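Local coordinates for protein ABC-type amino acid transport system, periplasmic component (Caldanaerobacter subterraneus subsp. tengcongensis MB4, PDB 4YMX) that binds arginine as the extracytoplasmic substrate-binding component of an amino acid ABC transporter, at residues V130-D135 with D206-Y211; S139-L144 with L210-I215. All coordinates share one frame; numbering follows the deposited sequence.

Coming from the N terminus past the elements of residues 38-124, the chain reaches strand 128-133, then the loop 139-144, and returns after helix 194-201. Contact 1 closes the longer loop, joining 130-135 to the edge strand 207-210 of the same mixed sheet. Contact 2 starts later and ends later than contact 1, so the two closures cross and do not nest. Both include Leu210, which is strand-paired with Val130 in contact 1 and lies at the edge of the loop packing in contact 2. Their centres lie about 11 Å apart, and Val130 CG2 packs on Met212 SD at 3.8 Å. Together they tie this margin of the sheet to the loop that follows strand 128-133.

Contact 1: V130-D135 with D206-Y211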
ATOM      1  N   VAL A 130      -5.125   3.636  13.116  1.00  4.89           N
ATOM      2  CA  VAL A 130      -4.191   4.547  13.751  1.00  4.87           C
ATOM      3  C   VAL A 130      -3.190   3.729  14.572  1.00  5.61           C
ATOM      4  O   VAL A 130      -3.564   2.768  15.246  1.00  8.36           O
ATOM      5  CB  VAL A 130      -4.942   5.546  14.642  1.00  6.69           C
ATOM      6  CG1 VAL A 130      -3.961   6.387  15.453  1.00 12.38           C
ATOM      7  CG2 VAL A 130      -5.843   6.443  13.787  1.00  9.66           C
ATOM      8  N   VAL A 131      -1.912   4.076  14.475  1.00  4.64           N
ATOM      9  CA  VAL A 131      -0.881   3.453  15.294  1.00  5.10           C
ATOM     10  C   VAL A 131      -0.348   4.477  16.294  1.00  5.29           C
ATOM     11  O   VAL A 131      -0.069   5.622  15.930  1.00  4.85           O
ATOM     12  CB  VAL A 131       0.301   2.928  14.437  1.00  5.59           C
ATOM     13  CG1 VAL A 131       1.337   2.241  15.326  1.00  6.57           C
ATOM     14  CG2 VAL A 131      -0.192   1.966  13.363  1.00  8.39           C
ATOM     15  N   VAL A 132      -0.227   4.069  17.555  1.00  5.67           N
ATOM     16  CA  VAL A 132       0.317   4.918  18.619  1.00  5.96           C
ATOM     17  C   VAL A 132       1.251   4.080  19.481  1.00  5.66           C
ATOM     18  O   VAL A 132       1.270   2.855  19.363  1.00  5.49           O
ATOM     19  CB  VAL A 132      -0.806   5.520  19.512  1.00  5.72           C
ATOM     20  CG1 VAL A 132      -1.724   6.419  18.692  1.00  7.36           C
ATOM     21  CG2 VAL A 132      -1.594   4.417  20.213  1.00  7.29           C
ATOM     22  N   LYS A 133       2.020   4.727  20.355  1.00  8.04           N
ATOM     23  CA  LYS A 133       2.806   3.987  21.337  1.00  7.54           C
ATOM     24  C   LYS A 133       1.886   3.381  22.392  1.00  7.05           C
ATOM     25  O   LYS A 133       0.770   3.875  22.611  1.00  5.92           O
ATOM     26  CB  LYS A 133       3.819   4.895  22.027  1.00  8.81           C
ATOM     27  CG  LYS A 133       4.922   5.425  21.133  1.00 13.99           C
ATOM     28  CD  LYS A 133       5.903   4.323  20.784  1.00 22.37           C
ATOM     29  CE  LYS A 133       7.311   4.857  20.599  1.00 29.93           C
ATOM     30  NZ  LYS A 133       7.967   5.267  21.867  1.00 25.23           N
ATOM     31  N   ASN A 134       2.357   2.326  23.052  1.00  8.25           N
ATOM     32  CA  ASN A 134       1.549   1.649  24.061  1.00  7.32           C
ATOM     33  C   ASN A 134       1.076   2.562  25.190  1.00  6.78           C
ATOM     34  O   ASN A 134      -0.028   2.387  25.714  1.00 10.01           O
ATOM     35  CB  ASN A 134       2.294   0.440  24.633  1.00 12.96           C
ATOM     36  CG  ASN A 134       2.306  -0.737  23.677  1.00 20.69           C
ATOM     37  OD1 ASN A 134       1.471  -0.822  22.774  1.00 25.82           O
ATOM     38  ND2 ASN A 134       3.254  -1.648  23.866  1.00 21.42           N
ATOM     39  N   ASP A 135       1.892   3.555  25.535  1.00  7.57           N
ATOM     40  CA  ASP A 135       1.551   4.470  26.621  1.00  8.95           C
ATOM     41  C   ASP A 135       0.998   5.798  26.127  1.00  9.25           C
ATOM     42  O   ASP A 135       1.044   6.807  26.832  1.00  8.85           O
ATOM     43  CB  ASP A 135       2.751   4.708  27.544  1.00 10.38           C
ATOM     44  CG  ASP A 135       3.879   5.463  26.866  1.00 13.86           C
ATOM     45  OD1 ASP A 135       3.892   5.560  25.621  1.00 13.34           O
ATOM     46  OD2 ASP A 135       4.774   5.957  27.588  1.00 19.32           O
ATOM     47  N   ASP A 206       6.581  -1.868  20.995  1.00 10.47           N
ATOM     48  CA  ASP A 206       6.024  -0.875  21.904  1.00 11.14           C
ATOM     49  C   ASP A 206       4.937  -0.023  21.244  1.00  8.85           C
ATOM     50  O   ASP A 206       4.579   1.047  21.744  1.00 10.64           O
ATOM     51  CB  ASP A 206       7.139  -0.015  22.496  1.00 15.79           C
ATOM     52  CG  ASP A 206       7.981  -0.784  23.488  1.00 23.39           C
ATOM     53  OD1 ASP A 206       7.391  -1.496  24.331  1.00 23.58           O
ATOM     54  OD2 ASP A 206       9.224  -0.703  23.405  1.00 23.04           O
ATOM     55  N   MET A 207       4.405  -0.506  20.122  1.00  6.34           N
ATOM     56  CA  MET A 207       3.296   0.169  19.458  1.00  6.30           C
ATOM     57  C   MET A 207       2.031  -0.691  19.449  1.00  7.27           C
ATOM     58  O   MET A 207       2.087  -1.921  19.562  1.00  7.84           O
ATOM     59  CB  MET A 207       3.687   0.532  18.021  1.00  5.70           C
ATOM     60  CG  MET A 207       4.800   1.565  17.937  1.00  6.29           C
ATOM     61  SD  MET A 207       5.276   1.826  16.227  1.00  6.88           S
ATOM     62  CE  MET A 207       6.682   2.921  16.416  1.00  5.86           C
ATOM     63  N   LYS A 208       0.890  -0.027  19.290  1.00  5.15           N
ATOM     64  CA  LYS A 208      -0.400  -0.699  19.203  1.00  4.28           C
ATOM     65  C   LYS A 208      -1.273  -0.055  18.138  1.00  5.65           C
ATOM     66  O   LYS A 208      -1.083   1.111  17.777  1.00  5.57           O
ATOM     67  CB  LYS A 208      -1.123  -0.697  20.558  1.00  5.68           C
ATOM     68  CG  LYS A 208      -1.504   0.680  21.044  1.00  6.27           C
ATOM     69  CD  LYS A 208      -2.138   0.626  22.422  1.00  7.31           C
ATOM     70  CE  LYS A 208      -2.405   2.039  22.904  1.00  7.06           C
ATOM     71  NZ  LYS A 208      -3.032   2.011  24.258  1.00 12.29           N
ATOM     72  N   ILE A 209      -2.231  -0.824  17.640  1.00  4.87           N
ATOM     73  CA  ILE A 209      -3.177  -0.349  16.649  1.00  7.21           C
ATOM     74  C   ILE A 209      -4.462   0.064  17.356  1.00  6.13           C
ATOM     75  O   ILE A 209      -4.975  -0.671  18.205  1.00  7.49           O
ATOM     76  CB  ILE A 209      -3.484  -1.461  15.645  1.00  5.89           C
ATOM     77  CG1 ILE A 209      -2.209  -1.828  14.889  1.00  6.98           C
ATOM     78  CG2 ILE A 209      -4.586  -1.038  14.681  1.00  5.41           C
ATOM     79  CD1 ILE A 209      -2.334  -3.068  14.003  1.00  7.49           C
ATOM     80  N   LEU A 210      -4.963   1.246  17.014  1.00  6.02           N
ATOM     81  CA  LEU A 210      -6.292   1.672  17.427  1.00  4.06           C
ATOM     82  C   LEU A 210      -7.229   1.602  16.227  1.00  3.58           C
ATOM     83  O   LEU A 210      -7.004   2.253  15.192  1.00  6.76           O
ATOM     84  CB  LEU A 210      -6.269   3.084  18.015  1.00  5.72           C
ATOM     85  CG  LEU A 210      -5.355   3.234  19.229  1.00  7.42           C
ATOM     86  CD1 LEU A 210      -5.343   4.667  19.739  1.00 10.70           C
ATOM     87  CD2 LEU A 210      -5.759   2.267  20.333  1.00 10.69           C
ATOM     88  N   TYR A 211      -8.267   0.781  16.359  1.00  4.82           N
ATOM     89  CA  TYR A 211      -9.292   0.643  15.329  1.00  5.33           C
ATOM     90  C   TYR A 211     -10.370   1.697  15.533  1.00  7.77           C
ATOM     91  O   TYR A 211     -11.317   1.496  16.295  1.00 11.23           O
ATOM     92  CB  TYR A 211      -9.890  -0.773  15.358  1.00  6.76           C
ATOM     93  CG  TYR A 211      -8.869  -1.809  14.952  1.00  6.50           C
ATOM     94  CD1 TYR A 211      -8.684  -2.134  13.618  1.00  5.96           C
ATOM     95  CD2 TYR A 211      -8.059  -2.429  15.892  1.00  6.19           C
ATOM     96  CE1 TYR A 211      -7.732  -3.061  13.230  1.00  6.07           C
ATOM     97  CE2 TYR A 211      -7.091  -3.356  15.512  1.00  7.77           C
ATOM     98  CZ  TYR A 211      -6.941  -3.667  14.176  1.00  6.21           C
ATOM     99  OH  TYR A 211      -5.983  -4.580  13.801  1.00  8.75           O
TER
HETATM  100  O   HOH W   1      -1.414  -0.057  25.688  1.00 22.62           O
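Val130 and Val132 pair with Leu210 and Lys208 as antiparallel neighbours, which adds strand 207-210 to the margin of the mixed five-stranded sheet in one lobe of this solute-binding protein family 3 fold. The short strand axes run at 145° and approach to 4.7 Å. Each of the two hydrogen-bonded pairs has a reciprocal couple of bonds: Leu210 N gives to Val130 O at 2.7 Å, and Lys208 N to Val132 O at 2.9 Å, with the return bonds from Val130 N and Val132 N. Past the strand end Asn134 N still reaches Asp206 O, though from 34° outside the carbonyl plane.

On the face carrying Val132, Lys208 and Leu210, the lysine lies over the pairing. Its CG sits between the backbone N and the carbonyl carbon (chi1 65°), and the extended chain then crosses Val132, CE lying 3.7 Å from Val132 CG2. The same methyl meets Leu210 CD1, the two side chains crossing at about a right angle. At the root of the lysine, Asn134 OD1 rests 3.4 Å from Lys208 CB. Lys208 NZ makes a weak bond to Asn134 O at 3.4 Å. A water reinforces this link, donating to Asn134 O and accepting from NZ. Trimming Lys208 to an alanine would probably leave Asn134 O and this water without their ammonium partner and remove the CE contact on Val132 CG2.

Farther out, Asn134 ND2 makes a weak bond to Lys205 O. The Val131 and Ile209 side chains share the other face and both touch Ala197 of helix 194-201; on the inner flank Val131 is backbone-bonded to Ile190. Met207 reaches Phe179 and Leu182 of helix 175-183. Back across the pairing itself, Met207 CB touches Val131 CG1 at 4.0 Å.

Contact 2: S139-L144 with L210-I215; sequences SKFDDL and LYMDEI
Phe141 lays its ring against Glu214 so that the CB of the glutamate stands 3.5 Å from the ring centroid, only 6° off the normal, a CH-pi contact centred on one face. The side chains cross at about a right angle, and the carboxylate, its plane tilted from that of the ring, ends near the rim with OE1 3.4 Å from Phe141 CD2. The phenyl group gets there because its CG is anti to the backbone N (chi1 -172°). Ile215 CD1 comes in at the ring edge, in its plane, 4.0 Å from Phe141 CE1.

Met212 rests its SD against the Phe141 backbone, 3.6 Å from CA, with the ring edge beyond: SD lies 5.5 Å from the ring centroid and 84° off the normal, the geometry of a Met-aromatic contact. These side chains join two loops of the solute-binding fold, one following strand 128-133 and the other following the edge strand 207-210, and each carries a short 3-10 turn. Beyond the sulfur, Met212 CE lies 3.6 Å from Lys140 C, while Leu144 meets Met212 tip to tip, CD1 to SD at 3.8 Å. Ile138 packs on both of these residues.

The loop bearing the phenylalanine is held by Asp143. Its OD2 accepts two backbone bonds, from Ser139 N through the anti lone pair and from Lys140 N above the carboxylate plane, and its OD1 forms a salt bridge with Lys140 NZ at 3.1 Å.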
ATOM      1  N   SER A 139      -6.771   7.609  22.849  1.00  8.78           N
ATOM      2  CA  SER A 139      -7.615   6.412  22.957  1.00 10.17           C
ATOM      3  C   SER A 139      -8.686   6.357  21.884  1.00 10.98           C
ATOM      4  O   SER A 139      -9.172   5.282  21.523  1.00 11.07           O
ATOM      5  CB  SER A 139      -8.313   6.371  24.318  1.00 12.90           C
ATOM      6  OG  SER A 139      -7.393   6.255  25.377  1.00 14.37           O
ATOM      7  N   LYS A 140      -9.094   7.521  21.402  1.00 13.15           N
ATOM      8  CA  LYS A 140     -10.213   7.577  20.484  1.00 13.11           C
ATOM      9  C   LYS A 140     -10.035   8.687  19.466  1.00  8.03           C
ATOM     10  O   LYS A 140      -9.128   9.521  19.593  1.00  8.36           O
ATOM     11  CB  LYS A 140     -11.522   7.746  21.251  1.00 16.99           C
ATOM     12  CG  LYS A 140     -11.604   9.024  22.064  1.00 13.63           C
ATOM     13  CD  LYS A 140     -12.855   9.023  22.941  1.00 18.24           C
ATOM     14  CE  LYS A 140     -12.986  10.321  23.724  1.00 23.53           C
ATOM     15  NZ  LYS A 140     -11.826  10.554  24.620  1.00 20.64           N
ATOM     16  N   PHE A 141     -10.917   8.691  18.472  1.00 10.02           N
ATOM     17  CA  PHE A 141     -10.816   9.599  17.337  1.00  8.75           C
ATOM     18  C   PHE A 141     -10.759  11.075  17.743  1.00  6.26           C
ATOM     19  O   PHE A 141      -9.956  11.839  17.200  1.00  8.86           O
ATOM     20  CB  PHE A 141     -11.957   9.332  16.352  1.00  8.04           C
ATOM     21  CG  PHE A 141     -11.832  10.084  15.057  1.00  8.90           C
ATOM     22  CD1 PHE A 141     -10.880   9.720  14.118  1.00  9.26           C
ATOM     23  CD2 PHE A 141     -12.676  11.148  14.778  1.00  9.40           C
ATOM     24  CE1 PHE A 141     -10.774  10.410  12.919  1.00 10.07           C
ATOM     25  CE2 PHE A 141     -12.577  11.839  13.582  1.00 11.50           C
ATOM     26  CZ  PHE A 141     -11.618  11.468  12.650  1.00 12.93           C
ATOM     27  N   ASP A 142     -11.579  11.468  18.719  1.00  9.18           N
ATOM     28  CA  ASP A 142     -11.595  12.852  19.178  1.00 10.39           C
ATOM     29  C   ASP A 142     -10.229  13.289  19.712  1.00 11.52           C
ATOM     30  O   ASP A 142      -9.873  14.466  19.621  1.00 10.62           O
ATOM     31  CB  ASP A 142     -12.674  13.033  20.252  1.00 12.84           C
ATOM     32  CG  ASP A 142     -13.015  14.482  20.488  1.00 18.50           C
ATOM     33  OD1 ASP A 142     -12.740  14.983  21.597  1.00 19.89           O
ATOM     34  OD2 ASP A 142     -13.542  15.121  19.556  1.00 23.69           O
ATOM     35  N   ASP A 143      -9.462  12.345  20.251  1.00  8.75           N
ATOM     36  CA  ASP A 143      -8.152  12.653  20.824  1.00 10.00           C
ATOM     37  C   ASP A 143      -7.106  13.019  19.779  1.00  8.86           C
ATOM     38  O   ASP A 143      -6.033  13.493  20.128  1.00 11.49           O
ATOM     39  CB  ASP A 143      -7.623  11.475  21.650  1.00 10.26           C
ATOM     40  CG  ASP A 143      -8.567  11.048  22.757  1.00 10.94           C
ATOM     41  OD1 ASP A 143      -9.467  11.824  23.148  1.00 15.91           O
ATOM     42  OD2 ASP A 143      -8.390   9.918  23.252  1.00 11.45           O
ATOM     43  N   LEU A 144      -7.407  12.792  18.505  1.00  6.54           N
ATOM     44  CA  LEU A 144      -6.469  13.117  17.433  1.00  9.40           C
ATOM     45  C   LEU A 144      -6.412  14.601  17.116  1.00  9.91           C
ATOM     46  O   LEU A 144      -5.489  15.053  16.431  1.00  8.46           O
ATOM     47  CB  LEU A 144      -6.803  12.344  16.157  1.00  8.74           C
ATOM     48  CG  LEU A 144      -6.717  10.823  16.271  1.00  8.84           C
ATOM     49  CD1 LEU A 144      -7.192  10.189  14.979  1.00  8.34           C
ATOM     50  CD2 LEU A 144      -5.292  10.371  16.614  1.00  9.57           C
ATOM     51  N   LEU A 210      -4.963   1.246  17.014  1.00  6.02           N
ATOM     52  CA  LEU A 210      -6.292   1.672  17.427  1.00  4.06           C
ATOM     53  C   LEU A 210      -7.229   1.602  16.227  1.00  3.58           C
ATOM     54  O   LEU A 210      -7.004   2.253  15.192  1.00  6.76           O
ATOM     55  CB  LEU A 210      -6.269   3.084  18.015  1.00  5.72           C
ATOM     56  CG  LEU A 210      -5.355   3.234  19.229  1.00  7.42           C
ATOM     57  CD1 LEU A 210      -5.343   4.667  19.739  1.00 10.70           C
ATOM     58  CD2 LEU A 210      -5.759   2.267  20.333  1.00 10.69           C
ATOM     59  N   TYR A 211      -8.267   0.781  16.359  1.00  4.82           N
ATOM     60  CA  TYR A 211      -9.292   0.643  15.329  1.00  5.33           C
ATOM     61  C   TYR A 211     -10.370   1.697  15.533  1.00  7.77           C
ATOM     62  O   TYR A 211     -11.317   1.496  16.295  1.00 11.23           O
ATOM     63  CB  TYR A 211      -9.890  -0.773  15.358  1.00  6.76           C
ATOM     64  CG  TYR A 211      -8.869  -1.809  14.952  1.00  6.50           C
ATOM     65  CD1 TYR A 211      -8.684  -2.134  13.618  1.00  5.96           C
ATOM     66  CD2 TYR A 211      -8.059  -2.429  15.892  1.00  6.19           C
ATOM     67  CE1 TYR A 211      -7.732  -3.061  13.230  1.00  6.07           C
ATOM     68  CE2 TYR A 211      -7.091  -3.356  15.512  1.00  7.77           C
ATOM     69  CZ  TYR A 211      -6.941  -3.667  14.176  1.00  6.21           C
ATOM     70  OH  TYR A 211      -5.983  -4.580  13.801  1.00  8.75           O
ATOM     71  N   MET A 212     -10.222   2.831  14.862  1.00  8.39           N
ATOM     72  CA  MET A 212     -11.187   3.920  14.991  1.00  6.92           C
ATOM     73  C   MET A 212     -12.094   3.942  13.779  1.00  9.71           C
ATOM     74  O   MET A 212     -11.606   4.037  12.654  1.00 12.70           O
ATOM     75  CB  MET A 212     -10.452   5.249  15.089  1.00  9.07           C
ATOM     76  CG  MET A 212      -9.413   5.295  16.185  1.00  8.32           C
ATOM     77  SD  MET A 212      -8.699   6.933  16.279  1.00 11.30           S
ATOM     78  CE  MET A 212      -7.596   6.757  17.668  1.00 10.77           C
ATOM     79  N   ASP A 213     -13.403   3.869  14.001  1.00 11.76           N
ATOM     80  CA  ASP A 213     -14.365   3.880  12.904  1.00 16.46           C
ATOM     81  C   ASP A 213     -14.114   5.051  11.958  1.00 10.54           C
ATOM     82  O   ASP A 213     -14.047   4.893  10.737  1.00  9.96           O
ATOM     83  CB  ASP A 213     -15.797   3.982  13.441  1.00 18.89           C
ATOM     84  CG  ASP A 213     -16.320   2.668  14.002  1.00 19.70           C
ATOM     85  OD1 ASP A 213     -15.612   1.639  13.916  1.00 16.87           O
ATOM     86  OD2 ASP A 213     -17.464   2.666  14.513  1.00 16.39           O
ATOM     87  N   GLU A 214     -13.936   6.230  12.529  1.00 11.25           N
ATOM     88  CA  GLU A 214     -13.984   7.441  11.731  1.00  8.52           C
ATOM     89  C   GLU A 214     -12.758   7.682  10.849  1.00  9.82           C
ATOM     90  O   GLU A 214     -12.839   8.421   9.871  1.00 11.91           O
ATOM     91  CB  GLU A 214     -14.259   8.647  12.625  1.00 11.59           C
ATOM     92  CG  GLU A 214     -15.674   8.652  13.194  1.00 12.92           C
ATOM     93  CD  GLU A 214     -15.888   9.768  14.187  1.00 17.31           C
ATOM     94  OE1 GLU A 214     -15.649   9.521  15.382  1.00 13.96           O
ATOM     95  OE2 GLU A 214     -16.293  10.884  13.768  1.00 21.32           O
ATOM     96  N   ILE A 215     -11.632   7.051  11.167  1.00  8.73           N
ATOM     97  CA  ILE A 215     -10.445   7.253  10.349  1.00  6.53           C
ATOM     98  C   ILE A 215     -10.559   6.489   9.034  1.00  8.81           C
ATOM     99  O   ILE A 215      -9.858   6.792   8.074  1.00  8.32           O
ATOM    100  CB  ILE A 215      -9.146   6.865  11.100  1.00  6.99           C
ATOM    101  CG1 ILE A 215      -7.919   7.507  10.440  1.00  7.19           C
ATOM    102  CG2 ILE A 215      -8.980   5.353  11.148  1.00  7.95           C
ATOM    103  CD1 ILE A 215      -7.821   9.009  10.648  1.00  9.10           C
TER